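PDB 6K8C: folylpolyglutamate synthase (FolC) from Helicobacter pylori, which probably adds glutamate to dihydropteroate and, in successive ATP-driven steps, to tetrahydrofolates, giving dihydrofolate and folylpolyglutamates. Local coordinates for residues Ala14-Lys19 with Phe122-Leu127; His83-Arg88 with Arg274-Ser279; Leu65-Ala70 with Arg90-Gly95; Gln108-His113 with Ala129-Lys134; Lys157-Phe162 with Leu248-Thr253. All blocks are in the same frame, centred on the assembly; numbering follows the deposited sequence.

A chain of two ligase domains is tied together here by overlapping loops. Contact 1 opens at 14-19 and closes at 122-127, bringing the N-terminal helix onto helix 121-132; contact 3 (65-70 with 90-95) lies wholly within it, setting helix 58-70 on the edge region of the large sheet. Contact 2 opens at 83-88 and so crosses contacts 1 and 3, closing only at 274-279, in the C-terminal domain. Contact 4 (108-113 with 129-134) crosses contact 1, shares helix 121-132 with it, and joins that helix to helix 100-110. Contact 5, inside contact 2, packs helix 241-254 on the sheet, where Phe251 and Ala250 meet side chains of segment 65-70.

Contact 1 of 5, residues Ala14-Lys19 with Phe122-Leu127; sequences AFLETK and FEYATL
Phe15 and Tyr124 form a T-shaped (edge-to-face) aromatic pair where the short N-terminal helix 12-17 meets helix 121-132 of the Mur ligase-type middle domain. The ring centroids lie 4.8 Å apart with planes at 65°, and the CD2-CE2 edge of Phe15 is directed at one face of Tyr124, offset toward its rim, with Phe15 CE2 3.4 Å from Tyr124 CZ. In Tyr124 CG stands anti to the backbone N (chi1 -164°), which carries the ring across to meet that edge.

Two further side chains pack against Tyr124. Leu16 brings CD2 to 4.0 Å from Tyr124 CD2, while the Lys19 chain passes crosswise, its CE 4.1 Å from Tyr124 CB.

The polar ends are anchored elsewhere: Tyr124 OH bonds to His107 ND1, and Lys19 NZ to the carbonyls of Cys119 and Ser116. As the chain leaves the helix, the carbonyl of Phe15 takes two bonds from Thr18, one from its backbone N and one from OG1 at 2.7 Å.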
# COMPACT_ATOMS: atom_id res chain seq x y z
N ALA A 14 -14.90 13.35 12.56
CA ALA A 14 -15.49 13.01 13.85
C ALA A 14 -16.09 11.61 13.84
O ALA A 14 -15.99 10.88 14.83
CB ALA A 14 -16.56 14.04 14.24
N PHE A 15 -16.70 11.22 12.72
CA PHE A 15 -17.28 9.88 12.63
C PHE A 15 -16.21 8.80 12.71
O PHE A 15 -16.42 7.75 13.33
CB PHE A 15 -18.09 9.75 11.34
CG PHE A 15 -18.97 8.54 11.28
CD1 PHE A 15 -20.02 8.38 12.17
CD2 PHE A 15 -18.76 7.56 10.32
CE1 PHE A 15 -20.84 7.27 12.11
CE2 PHE A 15 -19.58 6.45 10.25
CZ PHE A 15 -20.62 6.30 11.15
N LEU A 16 -15.06 9.03 12.07
CA LEU A 16 -13.97 8.05 12.16
C LEU A 16 -13.40 7.96 13.57
O LEU A 16 -12.96 6.88 13.99
CB LEU A 16 -12.87 8.38 11.16
CG LEU A 16 -13.26 8.24 9.69
CD1 LEU A 16 -12.11 8.65 8.78
CD2 LEU A 16 -13.70 6.81 9.40
N GLU A 17 -13.41 9.06 14.32
CA GLU A 17 -12.88 9.00 15.67
C GLU A 17 -13.76 8.20 16.63
O GLU A 17 -13.28 7.78 17.69
CB GLU A 17 -12.64 10.41 16.21
CG GLU A 17 -11.33 11.01 15.72
CD GLU A 17 -11.29 12.52 15.74
OE1 GLU A 17 -10.35 13.09 15.15
OE2 GLU A 17 -12.19 13.15 16.34
N THR A 18 -15.02 7.95 16.27
CA THR A 18 -15.86 7.02 17.02
C THR A 18 -15.57 5.57 16.69
O THR A 18 -16.17 4.68 17.30
CB THR A 18 -17.34 7.29 16.77
OG1 THR A 18 -17.71 6.75 15.49
CG2 THR A 18 -17.63 8.79 16.79
N LYS A 19 -14.68 5.30 15.74
CA LYS A 19 -14.27 3.94 15.39
C LYS A 19 -12.78 3.83 15.64
O LYS A 19 -11.98 3.91 14.69
CB LYS A 19 -14.63 3.60 13.94
CG LYS A 19 -16.09 3.82 13.59
CD LYS A 19 -16.27 3.98 12.09
CE LYS A 19 -17.75 4.07 11.70
NZ LYS A 19 -18.65 3.07 12.36
N PHE A 122 -12.01 0.30 9.20
CA PHE A 122 -11.66 -0.14 7.85
C PHE A 122 -12.89 -0.56 7.06
O PHE A 122 -12.93 -0.35 5.84
CB PHE A 122 -10.65 -1.29 7.91
CG PHE A 122 -10.19 -1.74 6.54
CD1 PHE A 122 -9.36 -0.94 5.78
CD2 PHE A 122 -10.60 -2.96 6.02
CE1 PHE A 122 -8.93 -1.34 4.52
CE2 PHE A 122 -10.18 -3.37 4.76
CZ PHE A 122 -9.35 -2.56 4.01
N GLU A 123 -13.90 -1.13 7.72
CA GLU A 123 -15.14 -1.47 7.03
C GLU A 123 -15.83 -0.22 6.48
O GLU A 123 -16.39 -0.25 5.38
CB GLU A 123 -16.07 -2.25 7.97
CG GLU A 123 -15.57 -3.68 8.23
CD GLU A 123 -16.27 -4.35 9.39
OE1 GLU A 123 -17.10 -3.70 10.07
OE2 GLU A 123 -15.99 -5.54 9.63
N TYR A 124 -15.79 0.88 7.23
CA TYR A 124 -16.39 2.12 6.74
C TYR A 124 -15.59 2.69 5.56
O TYR A 124 -16.18 3.21 4.60
CB TYR A 124 -16.48 3.16 7.86
CG TYR A 124 -17.41 4.29 7.53
CD1 TYR A 124 -18.76 4.06 7.28
CD2 TYR A 124 -16.94 5.60 7.43
CE1 TYR A 124 -19.62 5.10 6.97
CE2 TYR A 124 -17.79 6.64 7.12
CZ TYR A 124 -19.13 6.38 6.89
OH TYR A 124 -19.97 7.41 6.58
N ALA A 125 -14.26 2.63 5.63
CA ALA A 125 -13.44 3.04 4.50
C ALA A 125 -13.80 2.25 3.25
O ALA A 125 -13.85 2.80 2.14
CB ALA A 125 -11.95 2.87 4.83
N THR A 126 -14.06 0.95 3.41
CA THR A 126 -14.45 0.11 2.27
C THR A 126 -15.75 0.59 1.65
O THR A 126 -15.86 0.69 0.42
CB THR A 126 -14.56 -1.35 2.72
OG1 THR A 126 -13.30 -1.80 3.23
CG2 THR A 126 -14.97 -2.25 1.56
N LEU A 127 -16.76 0.89 2.48
CA LEU A 127 -18.02 1.40 1.94
C LEU A 127 -17.82 2.74 1.25
O LEU A 127 -18.44 3.01 0.22
CB LEU A 127 -19.08 1.52 3.04
CG LEU A 127 -19.59 0.24 3.69
CD1 LEU A 127 -20.75 0.57 4.64
CD2 LEU A 127 -20.02 -0.79 2.65

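Contact 2 of 5, residues His83-Arg88 with Arg274-Ser279; sequences HVFEFR and RCELLS
At the interface between the Mur ligase-type middle domain and the C-terminal glutamate ligase domain, the Phe85 ring reaches over from the 83-88 loop and lodges between Glu276 and Leu278, joining the two domains. Its CG lies beside the backbone N (chi1 -51°), which turns the ring outward to the other domain. Leu278 CD1 packs 4.0 Å from Phe85 CE1. On the other side of the ring tip, Glu276 approaches from the opposite direction and places OE1 3.5 Å from Phe85 CE2, the carboxylate and ring planes being 38° apart. The second oxygen, OE2, accepts a bond from Gly273 N, and this would limit rotation of the carboxylate. In Mur ligases generally ATP and substrates meet in the cleft between these two domains. Strand 276-279 is an edge strand of the C-terminal sheet, with a classic beta bulge at Leu278 and Ser279. Val84 CG1 sits over the centre of one Phe85 ring face, 3.4 Å above its plane, and Tyr386 of helix 379-390 adds an edge-to-face partner. The loop itself is braced by Glu89, whose carboxylate receives the backbone N-H groups of Val84, Phe85 and Glu86.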
# COMPACT_ATOMS: atom_id res chain seq x y z
N HIS A 83 -2.76 5.16 5.43
CA HIS A 83 -2.37 6.41 4.82
C HIS A 83 -1.14 6.96 5.53
O HIS A 83 -0.82 6.56 6.66
CB HIS A 83 -3.51 7.43 4.84
CG HIS A 83 -3.97 7.83 6.21
ND1 HIS A 83 -5.07 7.26 6.82
CD2 HIS A 83 -3.48 8.74 7.08
CE1 HIS A 83 -5.23 7.81 8.01
NE2 HIS A 83 -4.29 8.71 8.19
N VAL A 84 -0.44 7.86 4.86
CA VAL A 84 0.77 8.47 5.41
C VAL A 84 0.41 9.76 6.13
O VAL A 84 0.67 9.91 7.33
CB VAL A 84 1.81 8.74 4.32
CG1 VAL A 84 3.04 9.40 4.93
CG2 VAL A 84 2.17 7.46 3.59
N PHE A 85 -0.18 10.70 5.40
CA PHE A 85 -0.49 12.03 5.92
C PHE A 85 -1.97 12.26 6.14
O PHE A 85 -2.36 12.71 7.22
CB PHE A 85 0.06 13.11 4.97
CG PHE A 85 1.51 12.92 4.61
CD1 PHE A 85 2.51 13.18 5.54
CD2 PHE A 85 1.87 12.49 3.35
CE1 PHE A 85 3.84 13.01 5.21
CE2 PHE A 85 3.21 12.32 3.01
CZ PHE A 85 4.19 12.58 3.95
N GLU A 86 -2.81 11.96 5.15
CA GLU A 86 -4.24 12.23 5.24
C GLU A 86 -5.04 10.98 4.90
O GLU A 86 -4.63 10.18 4.05
CB GLU A 86 -4.70 13.36 4.30
CG GLU A 86 -3.89 14.63 4.35
CD GLU A 86 -4.09 15.47 3.10
OE1 GLU A 86 -5.25 15.60 2.65
OE2 GLU A 86 -3.10 16.00 2.57
N PHE A 87 -6.20 10.86 5.54
CA PHE A 87 -7.11 9.74 5.28
C PHE A 87 -7.49 9.63 3.81
O PHE A 87 -7.65 8.52 3.28
CB PHE A 87 -8.37 9.89 6.15
CG PHE A 87 -9.40 8.80 5.95
CD1 PHE A 87 -9.22 7.55 6.53
CD2 PHE A 87 -10.54 9.03 5.20
CE1 PHE A 87 -10.16 6.55 6.36
CE2 PHE A 87 -11.49 8.02 5.03
CZ PHE A 87 -11.29 6.78 5.60
N ARG A 88 -7.66 10.76 3.12
CA ARG A 88 -8.17 10.69 1.76
C ARG A 88 -7.17 10.09 0.77
O ARG A 88 -7.55 9.81 -0.36
CB ARG A 88 -8.62 12.06 1.27
CG ARG A 88 -7.51 13.06 1.04
CD ARG A 88 -8.09 14.46 0.90
NE ARG A 88 -7.09 15.42 0.45
CZ ARG A 88 -7.11 16.02 -0.73
NH1 ARG A 88 -6.16 16.88 -1.06
NH2 ARG A 88 -8.09 15.76 -1.60
N ARG A 274 6.36 7.67 -0.67
CA ARG A 274 7.45 6.90 -1.25
C ARG A 274 8.41 7.88 -1.90
O ARG A 274 8.04 8.55 -2.87
CB ARG A 274 6.94 5.88 -2.27
CG ARG A 274 6.39 4.60 -1.68
CD ARG A 274 5.01 4.81 -1.07
NE ARG A 274 4.32 3.55 -0.86
CZ ARG A 274 3.03 3.44 -0.55
NH1 ARG A 274 2.29 4.53 -0.41
NH2 ARG A 274 2.48 2.25 -0.38
N CYS A 275 9.63 7.97 -1.36
CA CYS A 275 10.65 8.88 -1.89
C CYS A 275 10.10 10.30 -2.01
O CYS A 275 10.23 10.96 -3.05
CB CYS A 275 11.17 8.37 -3.23
SG CYS A 275 12.89 8.72 -3.47
N GLU A 276 9.48 10.78 -0.94
CA GLU A 276 8.73 12.03 -0.96
C GLU A 276 9.49 13.11 -0.20
O GLU A 276 9.85 12.92 0.97
CB GLU A 276 7.35 11.84 -0.35
CG GLU A 276 6.50 13.11 -0.34
CD GLU A 276 5.04 12.83 -0.62
OE1 GLU A 276 4.19 13.60 -0.14
OE2 GLU A 276 4.74 11.83 -1.31
N LEU A 277 9.72 14.24 -0.86
CA LEU A 277 10.34 15.40 -0.22
C LEU A 277 9.25 16.18 0.50
O LEU A 277 8.53 16.97 -0.12
CB LEU A 277 11.05 16.27 -1.25
CG LEU A 277 12.57 16.19 -1.38
CD1 LEU A 277 13.08 17.32 -2.26
CD2 LEU A 277 13.26 16.21 -0.02
N LEU A 278 9.10 15.95 1.80
CA LEU A 278 8.14 16.72 2.59
C LEU A 278 8.53 18.19 2.64
O LEU A 278 7.66 19.07 2.63
CB LEU A 278 8.04 16.15 4.00
CG LEU A 278 7.06 16.83 4.96
CD1 LEU A 278 5.63 16.58 4.54
CD2 LEU A 278 7.29 16.35 6.39
N SER A 279 9.82 18.47 2.69
CA SER A 279 10.34 19.83 2.77
C SER A 279 11.69 19.83 2.08
O SER A 279 12.17 18.77 1.66
CB SER A 279 10.45 20.29 4.22
OG SER A 279 11.52 19.66 4.88

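Contact 3 of 5, residues Leu65-Ala70 with Arg90-Gly95; sequences LTLLLA and RFFLNG
Thr66, whose methyl meets Phe92 across this contact, gives its hydroxyl OG1 to the carbonyl O of Gly62, one turn earlier in helix 58-70. That bond fits a rotamer with OG1 beside the backbone N (chi1 -62°), which swings CG2 out toward the strand. CG2 comes in at the edge of the Phe92 ring, near its plane, 4.0 Å from CD2. Leu67, the next residue of the helix, approaches obliquely, with CD2 4.4 Å from Phe92 CE2. Helix 58-70 follows the loop after strand 48-53, the place of the P-loop in this NTPase-like domain, and here it leans on strand 91-93 near the end of the mixed sheet. Phe92 extends from the strand with CG anti to its backbone N (chi1 -170°), and Arg63, a little earlier in the helix, makes a cation-pi contact with the same ring. Thr66 also touches Val76 and His78 of the neighbouring strand 76-79, and Phe92 touches His78 as well.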
# COMPACT_ATOMS: atom_id res chain seq x y z
N LEU A 65 -1.45 -0.77 -12.31
CA LEU A 65 -2.63 -1.23 -13.03
C LEU A 65 -3.64 -0.09 -13.20
O LEU A 65 -4.19 0.10 -14.29
CB LEU A 65 -3.27 -2.40 -12.28
CG LEU A 65 -4.60 -2.95 -12.82
CD1 LEU A 65 -4.45 -3.44 -14.25
CD2 LEU A 65 -5.11 -4.06 -11.93
N THR A 66 -3.88 0.68 -12.13
CA THR A 66 -4.78 1.83 -12.20
C THR A 66 -4.36 2.82 -13.28
O THR A 66 -5.19 3.32 -14.04
CB THR A 66 -4.84 2.52 -10.83
OG1 THR A 66 -5.37 1.62 -9.85
CG2 THR A 66 -5.72 3.78 -10.88
N LEU A 67 -3.05 3.11 -13.35
CA LEU A 67 -2.57 4.07 -14.35
C LEU A 67 -2.74 3.53 -15.76
O LEU A 67 -3.12 4.28 -16.67
CB LEU A 67 -1.10 4.42 -14.08
CG LEU A 67 -0.84 5.16 -12.77
CD1 LEU A 67 0.66 5.40 -12.56
CD2 LEU A 67 -1.63 6.47 -12.71
N LEU A 68 -2.46 2.24 -15.97
CA LEU A 68 -2.64 1.66 -17.30
C LEU A 68 -4.09 1.72 -17.73
O LEU A 68 -4.40 2.07 -18.88
CB LEU A 68 -2.13 0.21 -17.31
CG LEU A 68 -0.62 0.01 -17.16
CD1 LEU A 68 -0.32 -1.42 -16.73
CD2 LEU A 68 0.11 0.36 -18.45
N LEU A 69 -5.01 1.37 -16.83
CA LEU A 69 -6.43 1.41 -17.17
C LEU A 69 -6.88 2.84 -17.45
O LEU A 69 -7.61 3.09 -18.42
CB LEU A 69 -7.26 0.80 -16.03
CG LEU A 69 -7.03 -0.70 -15.82
CD1 LEU A 69 -7.62 -1.17 -14.50
CD2 LEU A 69 -7.61 -1.49 -16.98
N ALA A 70 -6.45 3.80 -16.63
CA ALA A 70 -6.80 5.20 -16.85
C ALA A 70 -6.28 5.69 -18.20
O ALA A 70 -6.92 6.53 -18.83
CB ALA A 70 -6.25 6.07 -15.72
N ARG A 90 -6.34 7.21 0.78
CA ARG A 90 -6.84 5.87 0.56
C ARG A 90 -7.70 5.74 -0.69
O ARG A 90 -8.02 4.61 -1.09
CB ARG A 90 -7.64 5.41 1.79
CG ARG A 90 -6.76 5.22 3.04
CD ARG A 90 -7.61 5.21 4.31
NE ARG A 90 -6.77 5.15 5.51
CZ ARG A 90 -6.58 4.06 6.24
NH1 ARG A 90 -7.18 2.92 5.90
NH2 ARG A 90 -5.81 4.10 7.31
N PHE A 91 -8.08 6.85 -1.32
CA PHE A 91 -9.00 6.83 -2.46
C PHE A 91 -8.38 7.62 -3.61
O PHE A 91 -8.43 8.85 -3.63
CB PHE A 91 -10.36 7.40 -2.07
CG PHE A 91 -10.85 6.93 -0.73
CD1 PHE A 91 -11.57 5.74 -0.61
CD2 PHE A 91 -10.61 7.67 0.42
CE1 PHE A 91 -12.04 5.31 0.62
CE2 PHE A 91 -11.07 7.24 1.66
CZ PHE A 91 -11.79 6.06 1.76
N PHE A 92 -7.78 6.90 -4.56
CA PHE A 92 -7.22 7.48 -5.77
C PHE A 92 -8.28 7.32 -6.86
O PHE A 92 -8.53 6.21 -7.33
CB PHE A 92 -5.92 6.77 -6.15
CG PHE A 92 -5.14 7.45 -7.25
CD1 PHE A 92 -4.33 8.54 -6.97
CD2 PHE A 92 -5.19 6.98 -8.55
CE1 PHE A 92 -3.60 9.15 -7.97
CE2 PHE A 92 -4.46 7.60 -9.56
CZ PHE A 92 -3.66 8.68 -9.27
N LEU A 93 -8.92 8.43 -7.23
CA LEU A 93 -10.12 8.40 -8.06
C LEU A 93 -9.88 9.17 -9.35
O LEU A 93 -9.61 10.37 -9.32
CB LEU A 93 -11.31 8.99 -7.30
CG LEU A 93 -12.58 9.26 -8.11
CD1 LEU A 93 -13.17 7.96 -8.65
CD2 LEU A 93 -13.61 10.00 -7.26
N ASN A 94 -9.99 8.47 -10.48
CA ASN A 94 -9.89 9.07 -11.81
C ASN A 94 -8.63 9.93 -11.94
O ASN A 94 -8.67 11.07 -12.39
CB ASN A 94 -11.15 9.87 -12.14
CG ASN A 94 -12.40 9.02 -12.12
OD1 ASN A 94 -12.35 7.82 -12.40
ND2 ASN A 94 -13.53 9.63 -11.79
N GLY A 95 -7.50 9.37 -11.51
CA GLY A 95 -6.21 9.97 -11.74
C GLY A 95 -5.69 10.88 -10.65
O GLY A 95 -4.59 11.43 -10.80

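Contact 4 of 5, residues Gln108-His113 with Ala129-Lys134; sequences QQLQSH and AVMLAK
The methyl CE of Met131 lies over one face of the Gln109 carboxamide, 3.7 Å from Gln109 CD and 4.0 Å from its CB. The contact joins helix 100-110 to helix 121-132, two helices of the middle domain with the short helix 114-118 between them. A second amide, that of Gln111, stays within its own segment: its NE2 gives a 3.1 Å bond to the carbonyl O of Gln108, close to the amide plane and on a carbonyl lone pair, as the chain leaves the helix.

Between the helices the apolar contact is made by Leu110 and Met131, whose side chains lie alongside one another in opposing senses. The thioether chain is bent at both chi2 (-68°) and chi3 (-64°), folding CE back toward Gln109 while CG stays against the leucine. Phe38 of helix 28-41 touches both Leu110 and Met131, and Phe42 and Ala106 also border the methionine. Met131 CG rests 3.7 Å from Leu110 CD2 and 3.8 Å from Leu110 CG.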
# COMPACT_ATOMS: atom_id res chain seq x y z
N GLN A 108 -21.67 11.75 4.01
CA GLN A 108 -22.97 12.30 4.39
C GLN A 108 -24.11 11.38 3.96
O GLN A 108 -25.11 11.25 4.66
CB GLN A 108 -23.15 13.70 3.81
CG GLN A 108 -22.50 14.80 4.63
CD GLN A 108 -22.82 14.69 6.12
OE1 GLN A 108 -23.96 14.45 6.51
NE2 GLN A 108 -21.80 14.85 6.95
N GLN A 109 -23.96 10.72 2.80
CA GLN A 109 -24.99 9.78 2.36
C GLN A 109 -24.99 8.51 3.20
O GLN A 109 -26.05 7.94 3.46
CB GLN A 109 -24.79 9.44 0.88
CG GLN A 109 -24.81 10.63 -0.06
CD GLN A 109 -24.64 10.22 -1.51
OE1 GLN A 109 -23.72 10.67 -2.19
NE2 GLN A 109 -25.52 9.35 -1.99
N LEU A 110 -23.81 8.05 3.62
CA LEU A 110 -23.72 6.78 4.33
C LEU A 110 -24.14 6.88 5.79
O LEU A 110 -24.77 5.95 6.32
CB LEU A 110 -22.28 6.24 4.27
CG LEU A 110 -21.77 5.65 2.96
CD1 LEU A 110 -20.33 5.21 3.14
CD2 LEU A 110 -22.65 4.48 2.55
N GLN A 111 -23.78 7.98 6.46
CA GLN A 111 -23.81 8.01 7.92
C GLN A 111 -25.21 7.84 8.50
O GLN A 111 -25.33 7.46 9.67
CB GLN A 111 -23.19 9.32 8.42
CG GLN A 111 -23.78 10.57 7.79
CD GLN A 111 -25.09 10.99 8.43
OE1 GLN A 111 -25.31 10.78 9.62
NE2 GLN A 111 -25.98 11.58 7.63
N SER A 112 -26.26 8.10 7.73
CA SER A 112 -27.62 8.02 8.26
C SER A 112 -28.15 6.60 8.35
O SER A 112 -29.29 6.41 8.78
CB SER A 112 -28.57 8.86 7.40
OG SER A 112 -28.26 8.74 6.02
N HIS A 113 -27.37 5.59 7.98
CA HIS A 113 -27.83 4.22 7.98
C HIS A 113 -27.19 3.44 9.12
O HIS A 113 -26.02 3.66 9.47
CB HIS A 113 -27.53 3.54 6.65
CG HIS A 113 -28.19 4.21 5.48
ND1 HIS A 113 -29.28 3.66 4.83
CD2 HIS A 113 -27.93 5.38 4.86
CE1 HIS A 113 -29.65 4.46 3.85
NE2 HIS A 113 -28.85 5.52 3.85
N ALA A 129 -15.17 3.68 -0.32
CA ALA A 129 -14.58 3.38 -1.62
C ALA A 129 -15.64 2.96 -2.63
O ALA A 129 -15.64 3.41 -3.78
CB ALA A 129 -13.50 2.30 -1.48
N VAL A 130 -16.56 2.08 -2.21
CA VAL A 130 -17.61 1.63 -3.12
C VAL A 130 -18.51 2.79 -3.52
O VAL A 130 -18.92 2.91 -4.68
CB VAL A 130 -18.42 0.48 -2.49
CG1 VAL A 130 -19.52 0.01 -3.45
CG2 VAL A 130 -17.50 -0.66 -2.10
N MET A 131 -18.84 3.67 -2.56
CA MET A 131 -19.65 4.84 -2.88
C MET A 131 -18.95 5.73 -3.89
O MET A 131 -19.55 6.20 -4.86
CB MET A 131 -19.97 5.62 -1.60
CG MET A 131 -21.12 5.05 -0.78
SD MET A 131 -22.72 5.20 -1.59
CE MET A 131 -22.90 6.98 -1.68
N LEU A 132 -17.65 5.98 -3.67
CA LEU A 132 -16.89 6.84 -4.57
C LEU A 132 -16.72 6.23 -5.95
O LEU A 132 -16.53 6.98 -6.91
CB LEU A 132 -15.52 7.13 -3.96
CG LEU A 132 -15.52 8.00 -2.71
CD1 LEU A 132 -14.14 8.03 -2.09
CD2 LEU A 132 -15.99 9.40 -3.05
N ALA A 133 -16.79 4.91 -6.07
CA ALA A 133 -16.57 4.22 -7.34
C ALA A 133 -17.87 3.86 -8.06
O ALA A 133 -17.84 3.06 -9.00
CB ALA A 133 -15.74 2.95 -7.11
N LYS A 134 -18.99 4.45 -7.64
CA LYS A 134 -20.30 4.12 -8.19
C LYS A 134 -20.31 4.14 -9.72
O LYS A 134 -20.91 3.26 -10.35
CB LYS A 134 -21.35 5.09 -7.65
CG LYS A 134 -22.76 4.89 -8.19
CD LYS A 134 -23.61 6.12 -7.89
CE LYS A 134 -25.06 5.75 -7.59
NZ LYS A 134 -25.63 4.86 -8.65

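Contact 5 of 5, residues Lys157-Phe162 with Leu248-Thr253; sequences KTLSVF and LKAFET
Leu159 and Val161 turn toward the helix from alternate positions of one strand: in Leu159 CG is anti to the backbone N (chi1 176°), and in Val161 CG2 lies beside the backbone N while CG1 takes the anti place. The two methyls thus converge on Ala250, with Val161 CG2 4.0 Å and Leu159 CD2 4.1 Å from Ala250 CB. At Ala250 the helix comes near the strand, with Ala250 CA 7.3 Å from Val161 CA. This is the helix-on-sheet packing of an alpha/beta fold: helix 241-254 runs nearly antiparallel to strand 159-162, the angle between the segment directions being 167° and their axes 10.0 Å apart. Strand 159-162 lies between strands 48-53 and 191-194 of the large sheet, and Leu65 of helix 58-70 also touches Ala250. One turn further along the helix, Thr253 CG2 reaches 4.4 Å from Leu159 CD1. The hydroxyl of this threonine is bound at 2.7 Å to the carbonyl O of Lys249, which also receives Thr253 N from the opposite face of its plane.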
# COMPACT_ATOMS: atom_id res chain seq x y z
N LYS A 157 -15.75 -10.26 -7.22
CA LYS A 157 -14.47 -9.95 -7.83
C LYS A 157 -14.42 -10.46 -9.27
O LYS A 157 -14.86 -11.57 -9.56
CB LYS A 157 -13.31 -10.54 -7.03
CG LYS A 157 -13.44 -12.02 -6.73
CD LYS A 157 -12.21 -12.54 -6.01
CE LYS A 157 -12.08 -11.92 -4.63
NZ LYS A 157 -12.64 -12.81 -3.58
N THR A 158 -13.90 -9.62 -10.16
CA THR A 158 -13.57 -10.05 -11.51
C THR A 158 -12.22 -10.76 -11.54
O THR A 158 -12.04 -11.75 -12.26
CB THR A 158 -13.55 -8.84 -12.44
OG1 THR A 158 -14.77 -8.11 -12.29
CG2 THR A 158 -13.36 -9.26 -13.88
N LEU A 159 -11.26 -10.27 -10.76
CA LEU A 159 -9.89 -10.73 -10.85
C LEU A 159 -9.21 -10.51 -9.50
O LEU A 159 -9.46 -9.50 -8.85
CB LEU A 159 -9.14 -9.98 -11.94
CG LEU A 159 -7.65 -10.24 -12.13
CD1 LEU A 159 -7.45 -11.61 -12.76
CD2 LEU A 159 -7.06 -9.14 -13.01
N SER A 160 -8.38 -11.47 -9.09
CA SER A 160 -7.49 -11.29 -7.96
C SER A 160 -6.06 -11.19 -8.46
O SER A 160 -5.67 -11.87 -9.41
CB SER A 160 -7.61 -12.44 -6.96
OG SER A 160 -8.94 -12.55 -6.47
N VAL A 161 -5.27 -10.31 -7.83
CA VAL A 161 -3.84 -10.22 -8.09
C VAL A 161 -3.12 -10.53 -6.79
O VAL A 161 -3.27 -9.80 -5.80
CB VAL A 161 -3.44 -8.83 -8.61
CG1 VAL A 161 -1.93 -8.75 -8.79
CG2 VAL A 161 -4.15 -8.53 -9.93
N PHE A 162 -2.36 -11.62 -6.77
CA PHE A 162 -1.61 -12.01 -5.58
C PHE A 162 -0.18 -11.54 -5.74
O PHE A 162 0.60 -12.12 -6.50
CB PHE A 162 -1.69 -13.52 -5.36
CG PHE A 162 -3.06 -13.99 -4.97
CD1 PHE A 162 -3.54 -13.76 -3.68
CD2 PHE A 162 -3.88 -14.64 -5.88
CE1 PHE A 162 -4.82 -14.19 -3.31
CE2 PHE A 162 -5.15 -15.07 -5.51
CZ PHE A 162 -5.62 -14.84 -4.23
N LEU A 248 1.00 -5.32 -15.55
CA LEU A 248 0.80 -5.43 -17.00
C LEU A 248 0.05 -6.71 -17.35
O LEU A 248 -0.84 -6.70 -18.21
CB LEU A 248 2.15 -5.38 -17.72
CG LEU A 248 2.13 -5.18 -19.23
CD1 LEU A 248 1.45 -3.87 -19.60
CD2 LEU A 248 3.55 -5.23 -19.78
N LYS A 249 0.39 -7.82 -16.69
CA LYS A 249 -0.34 -9.07 -16.93
C LYS A 249 -1.80 -8.94 -16.53
O LYS A 249 -2.69 -9.47 -17.21
CB LYS A 249 0.33 -10.22 -16.17
CG LYS A 249 -0.21 -11.59 -16.55
CD LYS A 249 0.00 -11.85 -18.03
CE LYS A 249 0.41 -13.28 -18.30
NZ LYS A 249 0.84 -13.47 -19.71
N ALA A 250 -2.07 -8.27 -15.40
CA ALA A 250 -3.45 -7.99 -15.01
C ALA A 250 -4.16 -7.17 -16.07
O ALA A 250 -5.28 -7.50 -16.47
CB ALA A 250 -3.47 -7.27 -13.66
N PHE A 251 -3.50 -6.11 -16.55
CA PHE A 251 -4.06 -5.26 -17.59
C PHE A 251 -4.42 -6.07 -18.83
O PHE A 251 -5.53 -5.97 -19.36
CB PHE A 251 -3.05 -4.16 -17.94
CG PHE A 251 -3.46 -3.30 -19.11
CD1 PHE A 251 -4.26 -2.18 -18.91
CD2 PHE A 251 -3.03 -3.59 -20.40
CE1 PHE A 251 -4.63 -1.38 -19.98
CE2 PHE A 251 -3.40 -2.80 -21.47
CZ PHE A 251 -4.20 -1.69 -21.26
N GLU A 252 -3.48 -6.89 -19.31
CA GLU A 252 -3.73 -7.71 -20.49
C GLU A 252 -4.82 -8.74 -20.25
O GLU A 252 -5.54 -9.11 -21.18
CB GLU A 252 -2.43 -8.39 -20.93
CG GLU A 252 -1.32 -7.40 -21.28
CD GLU A 252 0.02 -8.06 -21.53
OE1 GLU A 252 0.17 -9.26 -21.22
OE2 GLU A 252 0.94 -7.37 -22.03
N THR A 253 -4.95 -9.23 -19.01
CA THR A 253 -5.99 -10.22 -18.71
C THR A 253 -7.36 -9.57 -18.70
O THR A 253 -8.35 -10.18 -19.15
CB THR A 253 -5.70 -10.90 -17.37
OG1 THR A 253 -4.41 -11.52 -17.41
CG2 THR A 253 -6.75 -11.97 -17.06